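Local coordinates for protein DNA methyltransferase (Nicotiana tabacum, PDB 4ONQ) that probably methylates cytosine in DNA at its C5 position, this chain being the catalytic domain, crystallised with the cofactor analogue sinefungin, at residues 290-294 against 295-299; 151-154 against 155-159; 91-94 against 95-99; 47-50 against 51-54; 100-103 against 104-108. The protein carries 5 engineered substitutions. All blocks are in the same frame, centred on the assembly; numbering follows the deposited sequence.

Contact 1: 290-294 against 295-299; sequences QQLNG and DRLEQ
Leu-297 folds its side chain back over the backbone of Leu-292 and Asn-293. Its CB sits 3.5 Å from Asn-293 O, and CG stays beside that same oxygen. There the branch divides. CD2 turns in to 3.2 Å from Asn-293 O and lies next to Leu-292 O. CD1 goes to the neighbouring side chain and meets Leu-292 CD2 at 4.1 Å, the two leucines crossing at about a right angle. Leu-292 CD2 also meets Arg-296 CG at 3.8 Å. Beyond the contact, Leu-292 and Leu-297 pack on Ile-344 and Ile-351 of helix 337-352, respectively. With an alanine here in place of Leu-297, Leu-292 CD2 and Ile-351 would probably lose a neighbour.

The polar side is a cap. Asn-293 OD1 accepts from Arg-296 N at 3.0 Å, with the donor tilted 25° from the amide plane. The backbone oxygen of Asn-293 takes a much straighter bond from Leu-297 N, at 3.0 Å and 174°. Gly-294 O then accepts from Glu-298 N at 2.9 Å. Asn-293 therefore serves the first turn through both its side chain and its carbonyl. This is an asparagine N-cap, at the end of the loop that leads from strand 282-286 of the Rossmann-like methyltransferase sheet to helix 294-304.

Contact 2: 151-154 against 155-159; sequences MRVQ and KFVLD
Val-153 and Val-157 lie side by side, one turn apart and pointing the same way, with Val-153 CG2 4.1 Å from Val-157 CG1. Both have nearly eclipsed first torsions (chi1 4° and -6°). In Val-157 this brings CG1 to 2.9 Å from Val-153 O, so the exact rotation of the branch is doubtful. Val-157 goes on to pack against Ile-138 and Val-142 of helix 132-143.

Phe-156 has CG opposite its backbone N (chi1 159°), and the ring leads outward from the helix and touches Ala-141. Val-153 O stands at the edge of that ring, near its plane. Leu-158 takes the other common rotation, with CG beside its own N. Its CB lies 3.2 Å from Gln-154 O, and the branch leads on to Asp-117 and Pro-118. Gln-154 extends beyond CG, and its NE2 donates to Pro-149 O, just before the helix. Lys-155 runs out straight and bends only at its last torsion, which takes NZ to Asp-159 OD2 at 3.4 Å in a long salt bridge.

Four i to i+4 bonds join 151-154 to 155-159, the straightest from Val-157 N to Val-153 O at 2.9 Å. The chemistry is that of an amphipathic helix: valines on the buried side, and on the more exposed side a long charge pair whose hydrogen bond is weak.

Contact 3: 91-94 against 95-99; sequences RFPL and FPLAP
Pro-93 meets Leu-97 across a bend in the loop. The touching atoms are few. Leu-97 CD2 comes back to 3.8 Å from Pro-93 CB and sits almost as close to Pro-93 CG, and it also lies 3.7 Å from Leu-94 O. Leu-97 starts with CG beside its own backbone N (chi1 -58°), which lets this methyl reach back over the bend.

The firm side belongs to Leu-94. It is buried, and its side chain packs on Ala-217 of helix 213-220 and on Leu-250. Pro-93 adds to this with Tyr-218 and Pro-18.

The bend itself is a type VIb turn. Leu-94 and Leu-97 are its ends, Phe-95 and Pro-96 its corners, and the peptide bond before Pro-96 is cis. The turn is closed without a bond between the Leu-94 carbonyl and Leu-97 N.

The loose side is the outer one. The Phe-95 ring has CG opposite its backbone N and leads away from Leu-94 into an exposed position, where it is poorly ordered. Pro-96 CB lies 3.7 Å above one face of that ring, offset toward the rim. The ring of Pro-96 is itself exposed, and so is Leu-97 around its one inward methyl.

Contact 4: 47-50 against 51-54; sequences LAPK and GVWD
Lys-50 crosses the side chain of Asp-54, one helical turn on, at a slant. Its CG is 3.4 Å from Asp-54 OD2, and CE keeps to the same oxygen at 3.6 Å. The bend at chi2 (87°) folds the chain over the carboxylate. The amine stops short, with NZ 4.5 Å from Asp-54 OD1, too far for a salt bridge, so the attraction is probably modest. In the backbone, Asp-54 N donates to Lys-50 O at 3.0 Å.

Pro-49 is the N-cap residue. Its ring touches the side chain of Val-52, though the modelled closeness of the two is doubtful. Its carbonyl accepts a weak bond from Val-52 N.

Trp-53 is the buried member. Its NE1 lies 3.7 Å from Ala-48 CB, while the N-H itself is taken by Ala-46 O. The indole continues to Phe-67, in an edge-to-face stack, and to Ile-83. Ala-48 and Trp-53 stand at the positions of a hydrophobic staple, here at the start of helix 50-59, where the loop after strand 39-45 ends.

Contact 5: 100-103 against 104-108; sequences RTIH and EALPL
Thr-101 and Glu-104 meet at the N-cap of the short helix 102-105. Thr-101 OG1 accepts from Glu-104 N at 3.2 Å, a threonine capping bond. The model sets OG1 too close to the Glu-104 side chain, so the exact place of both groups is uncertain.

The Glu-104 carboxylate reaches back to Arg-100 N. Its chain extends beyond CG and runs past the cap. OE2 accepts from Arg-100 N at 3.1 Å through its anti lone pair, a bond that shares the uncertainty of the Glu-104 side chain. As modelled, the carboxylate holds the residue before the cap rather than the cap residue.

The backbone bonds are short and direct. Ala-105 N donates to Thr-101 O at 2.9 Å with an angle of 169°. Leu-106 N donates to Ile-102 O at 2.8 Å. Leu-106 then leaves helical angles, and a weakly bonded helical turn follows. His-103 points away from 104-108 and stacks edge-to-face with Trp-113, which Ile-102 also touches. Ala-105 and Leu-106 meet helix 179-186 instead, Ala-105 at Met-184 and Leu-185, Leu-106 at Glu-181. Between the buried side chains the approach is looser: Ile-102 CG2 lies 4.3 Å from Leu-106 CD2.

Along the chain the order is contact 4, contact 3, contact 5, contact 2, contact 1. All five lie in the DRM-type methyltransferase region. Contacts 3 and 5 are neighbours, with centres about 16 Å apart, and touch where Pro-99 packs on Glu-104 and Ala-105. Contact 2 lies about 22 Å from contact 5 between centres. Contact 1 is across the chain's centre, about 54 Å from contact 2. Contacts 4 and 1 start helices that follow strands 39-45 and 282-286 of the seven-stranded sheet. Contact 3, in the loop after strand 79-84, and contacts 5 and 2 belong instead to the long excursion between strands 79-84 and 231-236 of that sheet, apart from these strand-to-helix connections.

Contact 1: 290-294 against 295-299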
loop_
_atom_site.group_PDB
_atom_site.type_symbol
_atom_site.label_atom_id
_atom_site.label_comp_id
_atom_site.label_asym_id
_atom_site.label_seq_id
_atom_site.Cartn_x
_atom_site.Cartn_y
_atom_site.Cartn_z
ATOM N N GLN A 290 21.289 1.518 -5.190
ATOM C CA GLN A 290 22.687 1.184 -5.053
ATOM C C GLN A 290 23.570 2.365 -5.321
ATOM O O GLN A 290 24.760 2.315 -5.115
ATOM C CB GLN A 290 23.052 0.081 -6.012
ATOM C CG GLN A 290 24.256 -0.706 -5.597
ATOM C CD GLN A 290 23.955 -1.730 -4.520
ATOM O OE1 GLN A 290 24.749 -1.927 -3.595
ATOM N NE2 GLN A 290 22.813 -2.400 -4.639
ATOM N N GLN A 291 22.976 3.442 -5.771
ATOM C CA GLN A 291 23.726 4.669 -6.008
ATOM C C GLN A 291 23.640 5.629 -4.820
ATOM O O GLN A 291 24.182 6.734 -4.860
ATOM C CB GLN A 291 23.290 5.351 -7.313
ATOM C CG GLN A 291 22.049 6.224 -7.213
ATOM C CD GLN A 291 21.663 6.835 -8.554
ATOM O OE1 GLN A 291 20.506 6.772 -8.971
ATOM N NE2 GLN A 291 22.636 7.427 -9.233
ATOM N N LEU A 292 22.969 5.194 -3.759
ATOM C CA LEU A 292 22.951 5.948 -2.509
ATOM C C LEU A 292 24.013 5.444 -1.543
ATOM O O LEU A 292 23.725 4.619 -0.676
ATOM C CB LEU A 292 21.586 5.857 -1.825
ATOM C CG LEU A 292 20.416 6.673 -2.368
ATOM C CD1 LEU A 292 19.223 6.483 -1.463
ATOM C CD2 LEU A 292 20.772 8.142 -2.475
ATOM N N ASN A 293 25.236 5.942 -1.690
ATOM C CA ASN A 293 26.310 5.607 -0.760
ATOM C C ASN A 293 26.327 6.534 0.452
ATOM O O ASN A 293 25.508 7.447 0.555
ATOM C CB ASN A 293 27.670 5.620 -1.464
ATOM C CG ASN A 293 27.736 6.637 -2.586
ATOM O OD1 ASN A 293 27.861 7.837 -2.346
ATOM N ND2 ASN A 293 27.657 6.157 -3.822
ATOM N N GLY A 294 27.262 6.292 1.367
ATOM C CA GLY A 294 27.394 7.110 2.558
ATOM C C GLY A 294 27.719 8.552 2.220
ATOM O O GLY A 294 27.280 9.478 2.901
ATOM N N ASP A 295 28.484 8.740 1.150
ATOM C CA ASP A 295 28.858 10.071 0.692
ATOM C C ASP A 295 27.645 10.841 0.166
ATOM O O ASP A 295 27.424 12.000 0.529
ATOM C CB ASP A 295 29.931 9.960 -0.391
ATOM C CG ASP A 295 31.103 9.097 0.039
ATOM O OD1 ASP A 295 30.958 7.855 0.051
ATOM O OD2 ASP A 295 32.168 9.660 0.367
ATOM N N ARG A 296 26.860 10.187 -0.684
ATOM C CA ARG A 296 25.664 10.802 -1.245
ATOM C C ARG A 296 24.666 11.180 -0.151
ATOM O O ARG A 296 24.150 12.301 -0.134
ATOM C CB ARG A 296 25.006 9.871 -2.263
ATOM C CG ARG A 296 23.745 10.446 -2.871
ATOM C CD ARG A 296 24.034 11.773 -3.548
ATOM N NE ARG A 296 24.851 11.598 -4.744
ATOM C CZ ARG A 296 25.552 12.569 -5.318
ATOM N NH1 ARG A 296 25.545 13.788 -4.795
ATOM N NH2 ARG A 296 26.267 12.319 -6.406
ATOM N N LEU A 297 24.405 10.240 0.756
ATOM C CA LEU A 297 23.555 10.486 1.918
ATOM C C LEU A 297 24.059 11.674 2.734
ATOM O O LEU A 297 23.289 12.578 3.075
ATOM C CB LEU A 297 23.483 9.240 2.806
ATOM C CG LEU A 297 22.347 8.233 2.590
ATOM C CD1 LEU A 297 21.386 8.685 1.501
ATOM C CD2 LEU A 297 22.896 6.845 2.287
ATOM N N GLU A 298 25.348 11.688 3.012
ATOM C CA GLU A 298 25.963 12.793 3.698
ATOM C C GLU A 298 25.689 14.111 3.035
ATOM O O GLU A 298 25.372 15.057 3.685
ATOM C CB GLU A 298 27.471 12.612 3.779
ATOM C CG GLU A 298 27.997 12.043 5.080
ATOM C CD GLU A 298 29.328 11.306 4.910
ATOM O OE1 GLU A 298 29.380 10.084 5.144
ATOM O OE2 GLU A 298 30.327 11.944 4.539
ATOM N N GLN A 299 25.721 14.164 1.727
ATOM C CA GLN A 299 25.619 15.454 1.108
ATOM C C GLN A 299 24.199 15.881 1.015
ATOM O O GLN A 299 23.896 17.037 1.038
ATOM C CB GLN A 299 26.287 15.495 -0.256
ATOM C CG GLN A 299 25.436 15.100 -1.404
ATOM C CD GLN A 299 24.720 16.254 -2.033
ATOM O OE1 GLN A 299 25.058 17.396 -1.786
ATOM N NE2 GLN A 299 23.713 15.968 -2.846
#

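Contact 2: 151-154 against 155-159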
loop_
_atom_site.group_PDB
_atom_site.type_symbol
_atom_site.label_atom_id
_atom_site.label_comp_id
_atom_site.label_asym_id
_atom_site.label_seq_id
_atom_site.Cartn_x
_atom_site.Cartn_y
_atom_site.Cartn_z
ATOM N N MET A 151 -24.713 -26.019 -8.203
ATOM C CA MET A 151 -23.711 -25.747 -7.185
ATOM C C MET A 151 -22.275 -25.872 -7.685
ATOM O O MET A 151 -21.423 -25.075 -7.306
ATOM C CB MET A 151 -23.923 -26.657 -5.974
ATOM C CG MET A 151 -25.161 -26.314 -5.166
ATOM S SD MET A 151 -25.129 -24.616 -4.556
ATOM C CE MET A 151 -23.499 -24.562 -3.822
ATOM N N ARG A 152 -21.996 -26.873 -8.513
ATOM C CA ARG A 152 -20.617 -27.090 -8.956
ATOM C C ARG A 152 -20.154 -25.992 -9.896
ATOM O O ARG A 152 -18.981 -25.622 -9.882
ATOM C CB ARG A 152 -20.416 -28.457 -9.610
ATOM C CG ARG A 152 -21.258 -28.656 -10.824
ATOM C CD ARG A 152 -20.614 -29.552 -11.867
ATOM N NE ARG A 152 -21.091 -29.159 -13.191
ATOM C CZ ARG A 152 -22.337 -29.322 -13.624
ATOM N NH1 ARG A 152 -22.670 -28.900 -14.831
ATOM N NH2 ARG A 152 -23.235 -29.921 -12.860
ATOM N N VAL A 153 -21.063 -25.467 -10.712
ATOM C CA VAL A 153 -20.702 -24.324 -11.544
ATOM C C VAL A 153 -20.587 -23.064 -10.693
ATOM O O VAL A 153 -19.678 -22.274 -10.897
ATOM C CB VAL A 153 -21.621 -24.127 -12.786
ATOM C CG1 VAL A 153 -22.740 -25.126 -12.780
ATOM C CG2 VAL A 153 -22.138 -22.696 -12.874
ATOM N N GLN A 154 -21.476 -22.902 -9.716
ATOM C CA GLN A 154 -21.351 -21.805 -8.761
ATOM C C GLN A 154 -19.962 -21.812 -8.129
ATOM O O GLN A 154 -19.312 -20.772 -8.006
ATOM C CB GLN A 154 -22.409 -21.906 -7.663
ATOM C CG GLN A 154 -23.792 -21.427 -8.051
ATOM C CD GLN A 154 -24.747 -21.409 -6.858
ATOM O OE1 GLN A 154 -24.348 -21.078 -5.737
ATOM N NE2 GLN A 154 -26.008 -21.773 -7.095
ATOM N N LYS A 155 -19.495 -22.998 -7.755
ATOM C CA LYS A 155 -18.179 -23.127 -7.160
ATOM C C LYS A 155 -17.084 -22.792 -8.164
ATOM O O LYS A 155 -16.138 -22.079 -7.840
ATOM C CB LYS A 155 -17.959 -24.528 -6.588
ATOM C CG LYS A 155 -16.651 -24.630 -5.825
ATOM C CD LYS A 155 -16.248 -26.058 -5.555
ATOM C CE LYS A 155 -14.811 -26.119 -5.059
ATOM N NZ LYS A 155 -14.521 -25.071 -4.033
ATOM N N PHE A 156 -17.213 -23.305 -9.382
ATOM C CA PHE A 156 -16.247 -22.980 -10.432
ATOM C C PHE A 156 -16.105 -21.454 -10.657
ATOM O O PHE A 156 -14.985 -20.908 -10.587
ATOM C CB PHE A 156 -16.585 -23.728 -11.729
ATOM C CG PHE A 156 -15.998 -23.108 -12.958
ATOM C CD1 PHE A 156 -14.651 -23.252 -13.247
ATOM C CD2 PHE A 156 -16.792 -22.377 -13.824
ATOM C CE1 PHE A 156 -14.105 -22.673 -14.382
ATOM C CE2 PHE A 156 -16.253 -21.798 -14.961
ATOM C CZ PHE A 156 -14.909 -21.943 -15.237
ATOM N N VAL A 157 -17.222 -20.757 -10.885
ATOM C CA VAL A 157 -17.126 -19.318 -11.125
ATOM C C VAL A 157 -16.705 -18.534 -9.886
ATOM O O VAL A 157 -15.977 -17.560 -10.007
ATOM C CB VAL A 157 -18.371 -18.668 -11.848
ATOM C CG1 VAL A 157 -19.368 -19.696 -12.295
ATOM C CG2 VAL A 157 -19.019 -17.554 -11.009
ATOM N N LEU A 158 -17.133 -18.960 -8.700
ATOM C CA LEU A 158 -16.713 -18.258 -7.490
ATOM C C LEU A 158 -15.211 -18.402 -7.267
ATOM O O LEU A 158 -14.538 -17.456 -6.854
ATOM C CB LEU A 158 -17.496 -18.723 -6.267
ATOM C CG LEU A 158 -18.855 -18.049 -6.091
ATOM C CD1 LEU A 158 -19.517 -18.573 -4.836
ATOM C CD2 LEU A 158 -18.688 -16.538 -6.023
ATOM N N ASP A 159 -14.675 -19.553 -7.592
ATOM C CA ASP A 159 -13.256 -19.758 -7.485
ATOM C C ASP A 159 -12.497 -18.906 -8.460
ATOM O O ASP A 159 -11.515 -18.342 -8.095
ATOM C CB ASP A 159 -12.846 -21.241 -7.658
ATOM C CG ASP A 159 -13.233 -22.129 -6.481
ATOM O OD1 ASP A 159 -13.613 -21.632 -5.430
ATOM O OD2 ASP A 159 -13.162 -23.351 -6.604
#

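Contact 3: 91-94 against 95-99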
loop_
_atom_site.group_PDB
_atom_site.type_symbol
_atom_site.label_atom_id
_atom_site.label_comp_id
_atom_site.label_asym_id
_atom_site.label_seq_id
_atom_site.Cartn_x
_atom_site.Cartn_y
_atom_site.Cartn_z
ATOM N N ARG A 91 -3.384 7.486 16.951
ATOM C CA ARG A 91 -3.503 7.315 15.513
ATOM C C ARG A 91 -4.910 7.695 15.090
ATOM O O ARG A 91 -5.881 7.327 15.747
ATOM C CB ARG A 91 -3.256 5.858 15.126
ATOM C CG ARG A 91 -1.828 5.389 15.266
ATOM C CD ARG A 91 -1.753 3.884 15.080
ATOM N NE ARG A 91 -0.389 3.432 14.839
ATOM C CZ ARG A 91 -0.044 2.163 14.651
ATOM N NH1 ARG A 91 -0.970 1.211 14.677
ATOM N NH2 ARG A 91 1.229 1.848 14.433
ATOM N N PHE A 92 -5.020 8.433 13.993
ATOM C CA PHE A 92 -6.322 8.769 13.435
ATOM C C PHE A 92 -6.364 8.394 11.953
ATOM O O PHE A 92 -5.342 8.441 11.271
ATOM C CB PHE A 92 -6.651 10.252 13.659
ATOM C CG PHE A 92 -5.626 11.206 13.098
ATOM C CD1 PHE A 92 -5.755 11.707 11.812
ATOM C CD2 PHE A 92 -4.544 11.616 13.865
ATOM C CE1 PHE A 92 -4.818 12.591 11.293
ATOM C CE2 PHE A 92 -3.601 12.499 13.353
ATOM C CZ PHE A 92 -3.739 12.986 12.066
ATOM N N PRO A 93 -7.541 7.989 11.456
ATOM C CA PRO A 93 -7.660 7.610 10.046
ATOM C C PRO A 93 -7.924 8.804 9.133
ATOM O O PRO A 93 -8.303 9.874 9.598
ATOM C CB PRO A 93 -8.872 6.681 10.044
ATOM C CG PRO A 93 -9.725 7.198 11.151
ATOM C CD PRO A 93 -8.775 7.704 12.212
ATOM N N LEU A 94 -7.694 8.604 7.840
ATOM C CA LEU A 94 -8.057 9.564 6.812
ATOM C C LEU A 94 -9.579 9.614 6.720
ATOM O O LEU A 94 -10.247 8.582 6.818
ATOM C CB LEU A 94 -7.474 9.110 5.475
ATOM C CG LEU A 94 -6.422 9.962 4.762
ATOM C CD1 LEU A 94 -5.501 10.639 5.742
ATOM C CD2 LEU A 94 -5.627 9.088 3.793
ATOM N N PHE A 95 -10.153 10.775 6.496
ATOM C CA PHE A 95 -11.592 10.879 6.467
ATOM C C PHE A 95 -12.091 11.535 5.182
ATOM O O PHE A 95 -11.427 12.365 4.641
ATOM C CB PHE A 95 -12.098 11.558 7.747
ATOM C CG PHE A 95 -13.547 11.366 7.983
ATOM C CD1 PHE A 95 -14.012 10.328 8.740
ATOM C CD2 PHE A 95 -14.475 12.216 7.401
ATOM C CE1 PHE A 95 -15.368 10.141 8.906
ATOM C CE2 PHE A 95 -15.824 12.019 7.564
ATOM C CZ PHE A 95 -16.267 10.990 8.322
ATOM N N PRO A 96 -13.218 11.092 4.631
ATOM C CA PRO A 96 -14.056 10.006 5.159
ATOM C C PRO A 96 -13.465 8.625 4.953
ATOM O O PRO A 96 -12.639 8.427 4.067
ATOM C CB PRO A 96 -15.362 10.155 4.376
ATOM C CG PRO A 96 -14.959 10.780 3.103
ATOM C CD PRO A 96 -13.814 11.701 3.429
ATOM N N LEU A 97 -13.878 7.684 5.793
ATOM C CA LEU A 97 -13.424 6.314 5.660
ATOM C C LEU A 97 -13.810 5.776 4.292
ATOM O O LEU A 97 -14.855 6.134 3.740
ATOM C CB LEU A 97 -14.020 5.456 6.762
ATOM C CG LEU A 97 -13.662 5.960 8.164
ATOM C CD1 LEU A 97 -14.430 5.185 9.212
ATOM C CD2 LEU A 97 -12.159 5.846 8.399
ATOM N N ALA A 98 -12.946 4.942 3.732
ATOM C CA ALA A 98 -13.217 4.354 2.434
ATOM C C ALA A 98 -14.378 3.386 2.585
ATOM O O ALA A 98 -14.552 2.790 3.651
ATOM C CB ALA A 98 -11.982 3.639 1.913
ATOM N N PRO A 99 -15.194 3.249 1.530
ATOM C CA PRO A 99 -16.231 2.215 1.503
ATOM C C PRO A 99 -15.573 0.869 1.748
ATOM O O PRO A 99 -14.481 0.629 1.238
ATOM C CB PRO A 99 -16.777 2.296 0.069
ATOM C CG PRO A 99 -15.768 3.088 -0.703
ATOM C CD PRO A 99 -15.160 4.027 0.282
#

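Contact 4: 47-50 against 51-54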
loop_
_atom_site.group_PDB
_atom_site.type_symbol
_atom_site.label_atom_id
_atom_site.label_comp_id
_atom_site.label_asym_id
_atom_site.label_seq_id
_atom_site.Cartn_x
_atom_site.Cartn_y
_atom_site.Cartn_z
ATOM N N LEU A 47 2.283 -13.010 4.621
ATOM C CA LEU A 47 2.496 -14.451 4.532
ATOM C C LEU A 47 3.889 -14.790 4.017
ATOM O O LEU A 47 4.208 -14.565 2.852
ATOM C CB LEU A 47 1.425 -15.111 3.667
ATOM C CG LEU A 47 0.148 -15.497 4.417
ATOM C CD1 LEU A 47 0.502 -16.227 5.705
ATOM C CD2 LEU A 47 -0.728 -14.292 4.699
ATOM N N ALA A 48 4.713 -15.335 4.904
ATOM C CA ALA A 48 6.100 -15.635 4.591
ATOM C C ALA A 48 6.597 -16.606 5.644
ATOM O O ALA A 48 6.053 -16.639 6.747
ATOM C CB ALA A 48 6.926 -14.356 4.605
ATOM N N PRO A 49 7.617 -17.415 5.312
ATOM C CA PRO A 49 8.102 -18.378 6.309
ATOM C C PRO A 49 8.641 -17.703 7.571
ATOM O O PRO A 49 9.030 -16.536 7.529
ATOM C CB PRO A 49 9.214 -19.137 5.569
ATOM C CG PRO A 49 9.749 -18.183 4.558
ATOM C CD PRO A 49 8.729 -17.110 4.387
ATOM N N LYS A 50 8.633 -18.442 8.678
ATOM C CA LYS A 50 9.069 -17.947 9.984
ATOM C C LYS A 50 10.458 -17.299 9.929
ATOM O O LYS A 50 10.690 -16.217 10.493
ATOM C CB LYS A 50 9.059 -19.108 10.988
ATOM C CG LYS A 50 9.660 -18.803 12.349
ATOM C CD LYS A 50 8.639 -18.212 13.306
ATOM C CE LYS A 50 9.223 -18.092 14.710
ATOM N NZ LYS A 50 8.288 -17.425 15.658
ATOM N N GLY A 51 11.368 -17.963 9.222
ATOM C CA GLY A 51 12.746 -17.523 9.120
ATOM C C GLY A 51 12.922 -16.171 8.458
ATOM O O GLY A 51 13.830 -15.415 8.811
ATOM N N VAL A 52 12.060 -15.860 7.496
ATOM C CA VAL A 52 12.168 -14.595 6.781
ATOM C C VAL A 52 11.837 -13.412 7.687
ATOM O O VAL A 52 12.591 -12.443 7.754
ATOM C CB VAL A 52 11.281 -14.560 5.521
ATOM C CG1 VAL A 52 11.337 -13.184 4.873
ATOM C CG2 VAL A 52 11.726 -15.627 4.537
ATOM N N TRP A 53 10.712 -13.495 8.387
ATOM C CA TRP A 53 10.330 -12.436 9.304
ATOM C C TRP A 53 11.305 -12.352 10.474
ATOM O O TRP A 53 11.585 -11.263 10.978
ATOM C CB TRP A 53 8.886 -12.613 9.778
ATOM C CG TRP A 53 7.893 -12.048 8.804
ATOM C CD1 TRP A 53 6.999 -12.741 8.039
ATOM C CD2 TRP A 53 7.715 -10.667 8.473
ATOM N NE1 TRP A 53 6.271 -11.874 7.260
ATOM C CE2 TRP A 53 6.692 -10.594 7.510
ATOM C CE3 TRP A 53 8.319 -9.482 8.904
ATOM C CZ2 TRP A 53 6.262 -9.389 6.972
ATOM C CZ3 TRP A 53 7.893 -8.288 8.365
ATOM C CH2 TRP A 53 6.874 -8.250 7.412
ATOM N N ASP A 54 11.839 -13.498 10.893
ATOM C CA ASP A 54 12.909 -13.483 11.885
ATOM C C ASP A 54 14.112 -12.675 11.386
ATOM O O ASP A 54 14.629 -11.813 12.100
ATOM C CB ASP A 54 13.326 -14.905 12.266
ATOM C CG ASP A 54 12.333 -15.574 13.203
ATOM O OD1 ASP A 54 11.569 -14.850 13.881
ATOM O OD2 ASP A 54 12.322 -16.822 13.268
#

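Contact 5: 100-103 against 104-108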
loop_
_atom_site.group_PDB
_atom_site.type_symbol
_atom_site.label_atom_id
_atom_site.label_comp_id
_atom_site.label_asym_id
_atom_site.label_seq_id
_atom_site.Cartn_x
_atom_site.Cartn_y
_atom_site.Cartn_z
ATOM N N ARG A 100 -16.203 0.013 2.539
ATOM C CA ARG A 100 -15.554 -1.230 2.924
ATOM C C ARG A 100 -16.212 -2.477 2.338
ATOM O O ARG A 100 -15.742 -3.584 2.561
ATOM C CB ARG A 100 -15.408 -1.321 4.448
ATOM C CG ARG A 100 -14.289 -0.434 4.993
ATOM C CD ARG A 100 -14.229 -0.424 6.515
ATOM N NE ARG A 100 -13.688 -1.660 7.075
ATOM C CZ ARG A 100 -14.421 -2.606 7.656
ATOM N NH1 ARG A 100 -15.734 -2.461 7.757
ATOM N NH2 ARG A 100 -13.841 -3.695 8.138
ATOM N N THR A 101 -17.284 -2.301 1.575
ATOM C CA THR A 101 -17.838 -3.420 0.832
ATOM C C THR A 101 -17.758 -3.154 -0.657
ATOM O O THR A 101 -17.747 -1.998 -1.087
ATOM C CB THR A 101 -19.300 -3.715 1.204
ATOM O OG1 THR A 101 -20.090 -2.536 1.015
ATOM C CG2 THR A 101 -19.404 -4.173 2.645
ATOM N N ILE A 102 -17.691 -4.233 -1.432
ATOM C CA ILE A 102 -17.697 -4.152 -2.888
ATOM C C ILE A 102 -18.860 -3.304 -3.378
ATOM O O ILE A 102 -18.691 -2.414 -4.209
ATOM C CB ILE A 102 -17.814 -5.554 -3.514
ATOM C CG1 ILE A 102 -16.538 -6.355 -3.251
ATOM C CG2 ILE A 102 -18.078 -5.452 -5.007
ATOM C CD1 ILE A 102 -16.708 -7.845 -3.402
ATOM N N HIS A 103 -20.019 -3.545 -2.833
ATOM C CA HIS A 103 -21.175 -2.806 -3.193
ATOM C C HIS A 103 -21.118 -1.362 -2.888
ATOM O O HIS A 103 -21.690 -0.593 -3.623
ATOM C CB HIS A 103 -22.399 -3.397 -2.560
ATOM C CG HIS A 103 -22.819 -4.682 -3.162
ATOM N ND1 HIS A 103 -23.600 -5.539 -2.531
ATOM C CD2 HIS A 103 -22.537 -5.239 -4.382
ATOM C CE1 HIS A 103 -23.806 -6.592 -3.295
ATOM N NE2 HIS A 103 -23.157 -6.405 -4.430
ATOM N N GLU A 104 -20.539 -0.966 -1.767
ATOM C CA GLU A 104 -20.339 0.446 -1.531
ATOM C C GLU A 104 -19.336 1.082 -2.471
ATOM O O GLU A 104 -19.570 2.144 -2.977
ATOM C CB GLU A 104 -20.014 0.793 -0.063
ATOM C CG GLU A 104 -20.405 -0.238 0.988
ATOM C CD GLU A 104 -20.335 0.282 2.411
ATOM O OE1 GLU A 104 -21.366 0.676 2.950
ATOM O OE2 GLU A 104 -19.261 0.282 3.013
ATOM N N ALA A 105 -18.215 0.417 -2.684
ATOM C CA ALA A 105 -17.164 0.930 -3.540
ATOM C C ALA A 105 -17.513 1.023 -5.005
ATOM O O ALA A 105 -17.162 1.943 -5.659
ATOM C CB ALA A 105 -15.865 0.202 -3.310
ATOM N N LEU A 106 -18.220 0.036 -5.485
ATOM C CA LEU A 106 -18.558 -0.067 -6.861
ATOM C C LEU A 106 -20.039 -0.206 -7.001
ATOM O O LEU A 106 -20.546 -1.273 -7.133
ATOM C CB LEU A 106 -17.925 -1.301 -7.423
ATOM C CG LEU A 106 -16.483 -1.417 -7.832
ATOM C CD1 LEU A 106 -15.703 -0.152 -7.881
ATOM C CD2 LEU A 106 -15.784 -2.387 -6.947
ATOM N N PRO A 107 -20.723 0.911 -6.982
ATOM C CA PRO A 107 -22.190 0.992 -6.985
ATOM C C PRO A 107 -22.824 0.303 -8.185
ATOM O O PRO A 107 -23.873 -0.324 -8.045
ATOM C CB PRO A 107 -22.455 2.497 -7.060
ATOM C CG PRO A 107 -21.235 3.119 -6.488
ATOM C CD PRO A 107 -20.105 2.246 -6.927
ATOM N N LEU A 108 -22.201 0.418 -9.354
ATOM C CA LEU A 108 -22.739 -0.206 -10.558
ATOM C C LEU A 108 -22.608 -1.729 -10.535
ATOM O O LEU A 108 -23.171 -2.431 -11.388
ATOM C CB LEU A 108 -22.063 0.355 -11.809
ATOM C CG LEU A 108 -22.256 1.852 -12.081
ATOM C CD1 LEU A 108 -21.569 2.247 -13.379
ATOM C CD2 LEU A 108 -23.731 2.201 -12.121
#